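Local coordinates for flavin reductase domain protein, FMN-binding (Shewanella baltica, PDB 3HMZ) that binds FMN and probably works as a flavin-dependent oxidoreductase of the flavoredoxin family, passing electrons between a nicotinamide nucleotide and its flavin, at residues M67-T70 with R71-I74; V84-V87 with A88-Q91; Q162-H166 with G167-F171. All coordinates share one frame; numbering follows the deposited sequence.

Interaction 1: residues M67-T70 with R71-I74; sequences MTKT and REFI. With FMN (flavin mononucleotide), chain B; EDO (1,2-ethanediol), chain J.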
# COMPACT_ATOMS: atom_id res chain seq x y z
N MSE A 67 18.55 -2.50 9.66
CA MSE A 67 18.69 -3.37 10.84
C MSE A 67 18.19 -4.80 10.56
O MSE A 67 18.44 -5.70 11.37
CB MSE A 67 17.92 -2.81 12.07
CG MSE A 67 16.35 -3.11 12.15
SE MSE A 67 15.28 -2.51 13.71
CE MSE A 67 15.38 -0.56 13.57
N THR A 68 17.46 -5.00 9.46
CA THR A 68 16.85 -6.32 9.27
C THR A 68 17.75 -7.38 8.67
O THR A 68 18.51 -7.12 7.73
CB THR A 68 15.55 -6.25 8.44
OG1 THR A 68 15.81 -5.93 7.08
CG2 THR A 68 14.54 -5.30 9.03
N LYS A 69 17.66 -8.59 9.22
CA LYS A 69 18.40 -9.73 8.68
C LYS A 69 17.87 -10.07 7.30
O LYS A 69 18.63 -10.38 6.40
CB LYS A 69 18.35 -10.94 9.62
CG LYS A 69 19.18 -12.15 9.15
CD LYS A 69 20.69 -11.86 9.00
CE LYS A 69 21.35 -11.56 10.28
NZ LYS A 69 22.88 -11.59 10.02
N THR A 70 16.56 -9.93 7.10
CA THR A 70 15.99 -10.22 5.78
C THR A 70 16.60 -9.35 4.67
O THR A 70 16.88 -9.84 3.59
CB THR A 70 14.44 -10.11 5.80
OG1 THR A 70 13.94 -10.93 6.84
CG2 THR A 70 13.87 -10.60 4.49
N ARG A 71 16.83 -8.06 4.96
CA ARG A 71 17.49 -7.19 3.98
C ARG A 71 18.86 -7.75 3.57
O ARG A 71 19.22 -7.77 2.38
CB ARG A 71 17.64 -5.79 4.54
CG ARG A 71 18.46 -4.90 3.65
CD ARG A 71 18.43 -3.52 4.15
NE ARG A 71 19.40 -2.68 3.42
CZ ARG A 71 19.27 -1.38 3.19
NH1 ARG A 71 18.18 -0.72 3.58
NH2 ARG A 71 20.24 -0.73 2.52
N GLU A 72 19.61 -8.19 4.57
CA GLU A 72 20.94 -8.78 4.29
C GLU A 72 20.83 -9.96 3.33
O GLU A 72 21.57 -10.07 2.35
CB GLU A 72 21.59 -9.20 5.60
CG GLU A 72 22.99 -9.82 5.47
CD GLU A 72 23.48 -10.30 6.79
OE1 GLU A 72 23.41 -9.50 7.75
OE2 GLU A 72 23.87 -11.51 6.86
N PHE A 73 19.86 -10.83 3.59
CA PHE A 73 19.64 -12.00 2.74
C PHE A 73 19.29 -11.60 1.32
O PHE A 73 19.73 -12.25 0.36
CB PHE A 73 18.55 -12.89 3.33
CG PHE A 73 18.97 -13.73 4.50
CD1 PHE A 73 20.20 -13.55 5.18
CD2 PHE A 73 18.09 -14.70 4.98
CE1 PHE A 73 20.53 -14.36 6.26
CE2 PHE A 73 18.43 -15.51 6.08
CZ PHE A 73 19.64 -15.31 6.72
N ILE A 74 18.41 -10.58 1.20
CA ILE A 74 18.03 -10.07 -0.13
C ILE A 74 19.22 -9.47 -0.90
O ILE A 74 19.37 -9.70 -2.08
CB ILE A 74 16.83 -9.12 -0.03
CG1 ILE A 74 15.62 -9.97 0.38
CG2 ILE A 74 16.57 -8.44 -1.37
CD1 ILE A 74 14.34 -9.18 0.72
N1 FMN B . 10.29 -3.36 8.63
C2 FMN B . 10.69 -2.84 7.42
O2 FMN B . 11.90 -2.73 7.19
N3 FMN B . 9.73 -2.49 6.49
C4 FMN B . 8.40 -2.60 6.72
O4 FMN B . 7.60 -2.23 5.82
C4A FMN B . 8.00 -3.11 7.96
N5 FMN B . 6.66 -3.27 8.27
C5A FMN B . 6.24 -3.96 9.40
C6 FMN B . 4.89 -4.27 9.60
C7 FMN B . 4.46 -4.93 10.75
C7M FMN B . 3.01 -5.27 10.94
C8 FMN B . 5.40 -5.29 11.71
C8M FMN B . 4.99 -6.01 12.98
C9 FMN B . 6.74 -4.99 11.50
C9A FMN B . 7.20 -4.33 10.37
N10 FMN B . 8.54 -4.03 10.13
C10 FMN B . 8.95 -3.50 8.92
C1' FMN B . 9.63 -4.49 11.06
C2' FMN B . 10.30 -5.82 10.67
O2' FMN B . 9.34 -6.81 10.28
C3' FMN B . 11.08 -6.26 11.90
O3' FMN B . 12.13 -5.33 12.14
C4' FMN B . 11.56 -7.73 11.85
O4' FMN B . 11.84 -8.12 13.19
C5' FMN B . 12.78 -7.96 10.98
O5' FMN B . 13.13 -9.34 11.10
P FMN B . 14.56 -9.85 10.59
O1P FMN B . 14.60 -11.28 11.08
O2P FMN B . 14.66 -9.71 9.10
O3P FMN B . 15.62 -9.00 11.24
C1 EDO J . 22.38 -6.22 10.33
O1 EDO J . 21.92 -5.58 11.53
C2 EDO J . 21.43 -7.35 9.94
O2 EDO J . 21.11 -8.20 11.08
O HOH W 1 23.80 -13.90 8.71
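Lys69 and Glu72 lie side by side on the first turn of a helix, an i to i+3 pair closed by a salt bridge in which Lys69 NZ stands 3.1 Å from Glu72 OE1. The ammonium group comes in on the syn side of the carboxylate, 29° out of its plane, and a water that accepts from NZ and donates to OE2 bridges the two ends a second time. The first torsion of the lysine, with CG anti to the backbone N (chi1 -176°), puts CG over one face of the Phe73 ring, a CH-pi contact of 4.3 Å to the ring centroid; bends at chi2 and chi3 then bring NZ alongside the Glu72 carboxylate. Thr68 illustrates the N-cap: its OG1, held between the backbone N and the carbonyl carbon (chi1 70°), accepts from Arg71 N at 3.2 Å and also bonds to the Asp65 carbonyl. The same helix start grips the FMN phosphate. Lys69 N donates to FMN O3P at 2.9 Å, while Thr70 gives two bonds to FMN O2P, from its backbone N and from OG1 at 2.7 Å. Amide groups and the positive end of the helix dipole would probably both stabilise the phosphate charge. Behind this, Thr70 CG2 lies 4.1 Å from Ile74 CD1, and Thr70 O receives Ile74 N. Arg71, extended from CG to NE, leads off to salt bridges with Asp148 and Glu75. Helix 69-77 thus rests against strands 32-38 and 41-55: Thr70 and Ile74 pack on Val34 of the former, and Thr68 and Thr70 on Met45 of the latter.

Interaction 2: residues V84-V87 with A88-Q91; sequences VPTV and AQLQ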
# COMPACT_ATOMS: atom_id res chain seq x y z
N VAL A 84 0.95 -12.67 1.05
CA VAL A 84 -0.15 -11.99 1.71
C VAL A 84 -0.68 -12.85 2.84
O VAL A 84 -1.33 -13.87 2.58
CB VAL A 84 -1.27 -11.67 0.68
CG1 VAL A 84 -2.39 -10.92 1.36
CG2 VAL A 84 -0.73 -10.81 -0.51
N PRO A 85 -0.43 -12.45 4.09
CA PRO A 85 -0.94 -13.23 5.22
C PRO A 85 -2.45 -13.01 5.40
O PRO A 85 -3.05 -12.09 4.83
CB PRO A 85 -0.12 -12.70 6.40
CG PRO A 85 0.12 -11.31 6.05
CD PRO A 85 0.41 -11.35 4.57
N THR A 86 -3.02 -13.89 6.20
CA THR A 86 -4.43 -13.90 6.52
C THR A 86 -4.66 -13.47 7.96
O THR A 86 -3.74 -13.47 8.78
CB THR A 86 -5.00 -15.30 6.38
OG1 THR A 86 -4.41 -16.11 7.38
CG2 THR A 86 -4.80 -15.85 4.97
N VAL A 87 -5.92 -13.17 8.27
CA VAL A 87 -6.34 -12.88 9.66
C VAL A 87 -5.96 -14.04 10.59
O VAL A 87 -5.55 -13.81 11.72
CB VAL A 87 -7.84 -12.56 9.72
CG1 VAL A 87 -8.38 -12.69 11.17
CG2 VAL A 87 -8.08 -11.17 9.15
N ALA A 88 -6.04 -15.29 10.10
CA ALA A 88 -5.60 -16.48 10.87
C ALA A 88 -4.14 -16.39 11.29
O ALA A 88 -3.75 -16.97 12.30
CB ALA A 88 -5.83 -17.76 10.10
N GLN A 89 -3.34 -15.67 10.49
CA GLN A 89 -1.92 -15.44 10.72
C GLN A 89 -1.62 -14.12 11.42
O GLN A 89 -0.49 -13.62 11.37
CB GLN A 89 -1.19 -15.52 9.38
CG GLN A 89 -1.28 -16.89 8.73
CD GLN A 89 -0.68 -16.87 7.34
OE1 GLN A 89 -1.04 -16.05 6.52
NE2 GLN A 89 0.21 -17.83 7.06
N LEU A 90 -2.61 -13.59 12.16
CA LEU A 90 -2.42 -12.33 12.90
C LEU A 90 -1.19 -12.40 13.85
O LEU A 90 -0.30 -11.55 13.79
CB LEU A 90 -3.66 -12.02 13.75
CG LEU A 90 -3.60 -10.85 14.71
CD1 LEU A 90 -3.38 -9.57 13.97
CD2 LEU A 90 -4.90 -10.81 15.50
N GLN A 91 -1.13 -13.45 14.67
CA GLN A 91 -0.02 -13.56 15.65
C GLN A 91 1.30 -13.79 14.92
O GLN A 91 2.30 -13.15 15.25
CB GLN A 91 -0.21 -14.69 16.68
CG GLN A 91 -1.54 -14.80 17.38
CD GLN A 91 -2.13 -13.52 17.90
OE1 GLN A 91 -1.43 -12.66 18.41
NE2 GLN A 91 -3.48 -13.44 17.88
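Gln89 reaches back along the chain to Thr86, and the two residues tie the turn together by exchanging bonds in both directions. The glutamine amide oxygen OE1 accepts from Thr86 N at 2.9 Å, in the carbonyl plane and on a lone pair, while Gln89 N donates to Thr86 O at 2.8 Å from 59° above the plane of that carbonyl. With CG beside its own backbone N (chi1 -63°) and the chain extended beyond it, Gln89 lies across the threonine, CG 3.5 Å from Thr86 OG1. That hydroxyl also takes a weak bond from Gln89 N. Together with Thr86 N, OE1 meets the proline before the threonine, 3.1 Å from Pro85 CA. This inner part, Pro85, Thr86 and Gln89, is buried and tight. Replacing Gln89 with an alanine would probably leave Thr86 N without its acceptor and open a gap beside Pro85. The other side is looser: Ala88 is exposed, its CB touching little across the turn beyond Thr86 OG1 at 3.5 Å, and Val87 is only partly covered here, though its side chain also packs on Phe196 of the second subunit. The next bond, Leu90 N to Val87 O at 3.0 Å, carries the turn forward into the helix, and Leu90 itself packs on Phe189 of its own chain and on Asn197 of the second subunit. Gln89 is the N-cap of helix 90-96, which follows strand 79-84 at the dimer interface; round the 3-10 turn just ahead of that helix, its reciprocal exchange with Thr86 resembles a capping box with one weak arm.

Interaction 3: residues Q162-H166 with G167-F171; sequences QVFNH and GHWHF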
# COMPACT_ATOMS: atom_id res chain seq x y z
N GLN A 162 -9.58 -20.36 -3.16
CA GLN A 162 -10.77 -20.00 -2.38
C GLN A 162 -10.88 -18.48 -2.13
O GLN A 162 -12.00 -17.96 -1.95
CB GLN A 162 -10.78 -20.70 -1.05
CG GLN A 162 -12.14 -20.58 -0.37
CD GLN A 162 -12.26 -21.42 0.86
OE1 GLN A 162 -11.30 -21.59 1.62
NE2 GLN A 162 -13.49 -21.96 1.08
N VAL A 163 -9.73 -17.79 -2.14
CA VAL A 163 -9.80 -16.35 -1.84
C VAL A 163 -9.39 -15.47 -3.01
O VAL A 163 -9.85 -14.36 -3.07
CB VAL A 163 -9.07 -16.04 -0.54
CG1 VAL A 163 -7.61 -16.27 -0.72
CG2 VAL A 163 -9.37 -14.65 -0.06
N PHE A 164 -8.61 -15.97 -3.99
CA PHE A 164 -8.29 -15.22 -5.19
C PHE A 164 -8.31 -16.19 -6.35
O PHE A 164 -7.63 -17.22 -6.33
CB PHE A 164 -6.92 -14.57 -5.09
CG PHE A 164 -6.57 -13.68 -6.26
CD1 PHE A 164 -6.02 -14.19 -7.42
CD2 PHE A 164 -6.80 -12.32 -6.19
CE1 PHE A 164 -5.70 -13.35 -8.48
CE2 PHE A 164 -6.48 -11.48 -7.22
CZ PHE A 164 -5.92 -11.98 -8.37
N ASN A 165 -9.11 -15.88 -7.36
CA ASN A 165 -9.16 -16.75 -8.55
C ASN A 165 -9.59 -15.94 -9.75
O ASN A 165 -10.29 -14.92 -9.62
CB ASN A 165 -10.05 -17.98 -8.31
CG ASN A 165 -11.49 -17.62 -7.98
OD1 ASN A 165 -12.20 -17.04 -8.79
ND2 ASN A 165 -11.91 -17.96 -6.76
N HIS A 166 -9.18 -16.41 -10.92
CA HIS A 166 -9.49 -15.76 -12.19
C HIS A 166 -9.29 -14.23 -12.16
O HIS A 166 -10.11 -13.48 -12.68
CB HIS A 166 -10.88 -16.16 -12.64
CG HIS A 166 -11.11 -17.63 -12.56
ND1 HIS A 166 -10.44 -18.52 -13.37
CD2 HIS A 166 -11.87 -18.37 -11.74
CE1 HIS A 166 -10.81 -19.75 -13.06
NE2 HIS A 166 -11.67 -19.69 -12.06
N GLY A 167 -8.18 -13.81 -11.55
CA GLY A 167 -7.79 -12.42 -11.47
C GLY A 167 -8.48 -11.52 -10.47
O GLY A 167 -8.29 -10.32 -10.54
N HIS A 168 -9.30 -12.07 -9.58
CA HIS A 168 -10.01 -11.27 -8.58
C HIS A 168 -10.01 -11.90 -7.21
O HIS A 168 -10.04 -13.12 -7.05
CB HIS A 168 -11.46 -11.04 -9.00
CG HIS A 168 -11.60 -10.33 -10.31
ND1 HIS A 168 -11.64 -8.96 -10.41
CD2 HIS A 168 -11.59 -10.80 -11.58
CE1 HIS A 168 -11.71 -8.62 -11.69
NE2 HIS A 168 -11.67 -9.72 -12.43
N TRP A 169 -10.00 -11.03 -6.21
CA TRP A 169 -10.18 -11.43 -4.84
C TRP A 169 -11.65 -11.75 -4.63
O TRP A 169 -12.53 -11.16 -5.29
CB TRP A 169 -9.76 -10.32 -3.87
CG TRP A 169 -8.30 -10.13 -3.78
CD1 TRP A 169 -7.57 -9.18 -4.40
CD2 TRP A 169 -7.37 -10.93 -3.04
NE1 TRP A 169 -6.24 -9.28 -4.05
CE2 TRP A 169 -6.08 -10.38 -3.25
CE3 TRP A 169 -7.49 -12.07 -2.24
CZ2 TRP A 169 -4.94 -10.90 -2.65
CZ3 TRP A 169 -6.34 -12.60 -1.66
CH2 TRP A 169 -5.09 -11.99 -1.85
N HIS A 170 -11.90 -12.65 -3.68
CA HIS A 170 -13.25 -13.08 -3.33
C HIS A 170 -13.38 -13.13 -1.81
O HIS A 170 -13.88 -14.09 -1.26
CB HIS A 170 -13.55 -14.42 -4.00
CG HIS A 170 -13.67 -14.32 -5.48
ND1 HIS A 170 -14.81 -13.82 -6.07
CD2 HIS A 170 -12.81 -14.62 -6.48
CE1 HIS A 170 -14.64 -13.82 -7.38
NE2 HIS A 170 -13.43 -14.27 -7.65
N PHE A 171 -12.94 -12.06 -1.14
CA PHE A 171 -13.00 -12.04 0.34
C PHE A 171 -14.43 -12.21 0.88
O PHE A 171 -14.63 -12.83 1.96
CB PHE A 171 -12.39 -10.76 0.89
CG PHE A 171 -10.95 -10.62 0.65
CD1 PHE A 171 -10.04 -11.49 1.26
CD2 PHE A 171 -10.44 -9.57 -0.12
CE1 PHE A 171 -8.67 -11.31 1.06
CE2 PHE A 171 -9.10 -9.42 -0.30
CZ PHE A 171 -8.21 -10.28 0.29
O HOH W 2 -12.82 -14.05 -10.29
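Phe164 drives the edge of its ring into the face of Trp169, a T-shaped pair across a two-stranded beta hairpin, with planes at 75° and the phenyl and five-membered ring centroids 4.7 Å apart. The strands 164-165 and 168-169 are joined by a type I' turn from Asn165 to His168, and Phe164 and Trp169 form the non-hydrogen-bonded pair, both on the same face. Phe164 takes CG anti to its backbone N (chi1 -175°), which lays the ring along the hairpin: CD2 stands over the indole, CB makes a CH-pi contact with the six-membered ring, and the His168 carbonyl oxygen lies over one phenyl face. On the other side of the indole sits Phe171 CZ, 3.2 Å above the plane, and Val163 CG2 comes to the indole edge while also touching Phe171 CD1 at 3.5 Å. The tryptophan is therefore held between two phenylalanines, its NE1 bonded to the Arg24 carbonyl, and Tyr190 of the second subunit packs against it and meets the Phe171 ring edge to face. The turn itself runs through His166 and Gly167, both with positive phi; a CB on Gly167 would clash with the His166 carbonyl oxygen. Asn165 and His168, whose side chains lie on the opposite face, form the hydrogen-bonded pair, Asn165 N to His168 O at 2.9 Å and His168 N to Asn165 O at 3.0 Å. Asn165 ND2 bonds to the Thr161 carbonyl, and the Asn165 side-chain amide and the His170 ring are turned 18° apart. A water links the Asn165 backbone O, to which it donates at 2.8 Å, with His170 NE2 at 2.7 Å, in the plane of that ring.

Overall arrangement
Along the chain the three contacts come in series, all within the flavin reductase-like domain. Interaction 1 opens helix 69-77, interaction 2 follows strand 79-84 into helix 90-96, and interaction 3 is the small hairpin after strand 149-160. The centres of interactions 1 and 2 lie about 22 Å apart. The centres of interactions 1 and 3 are about 31 Å apart, on opposite sides of the middle of the chain. Interactions 2 and 3 are neighbours, about 17 Å between centres and about 4 Å between nearest atoms, and both touch the second subunit. Among these three, the one at the FMN phosphate therefore lies apart from the two that meet the partner chain.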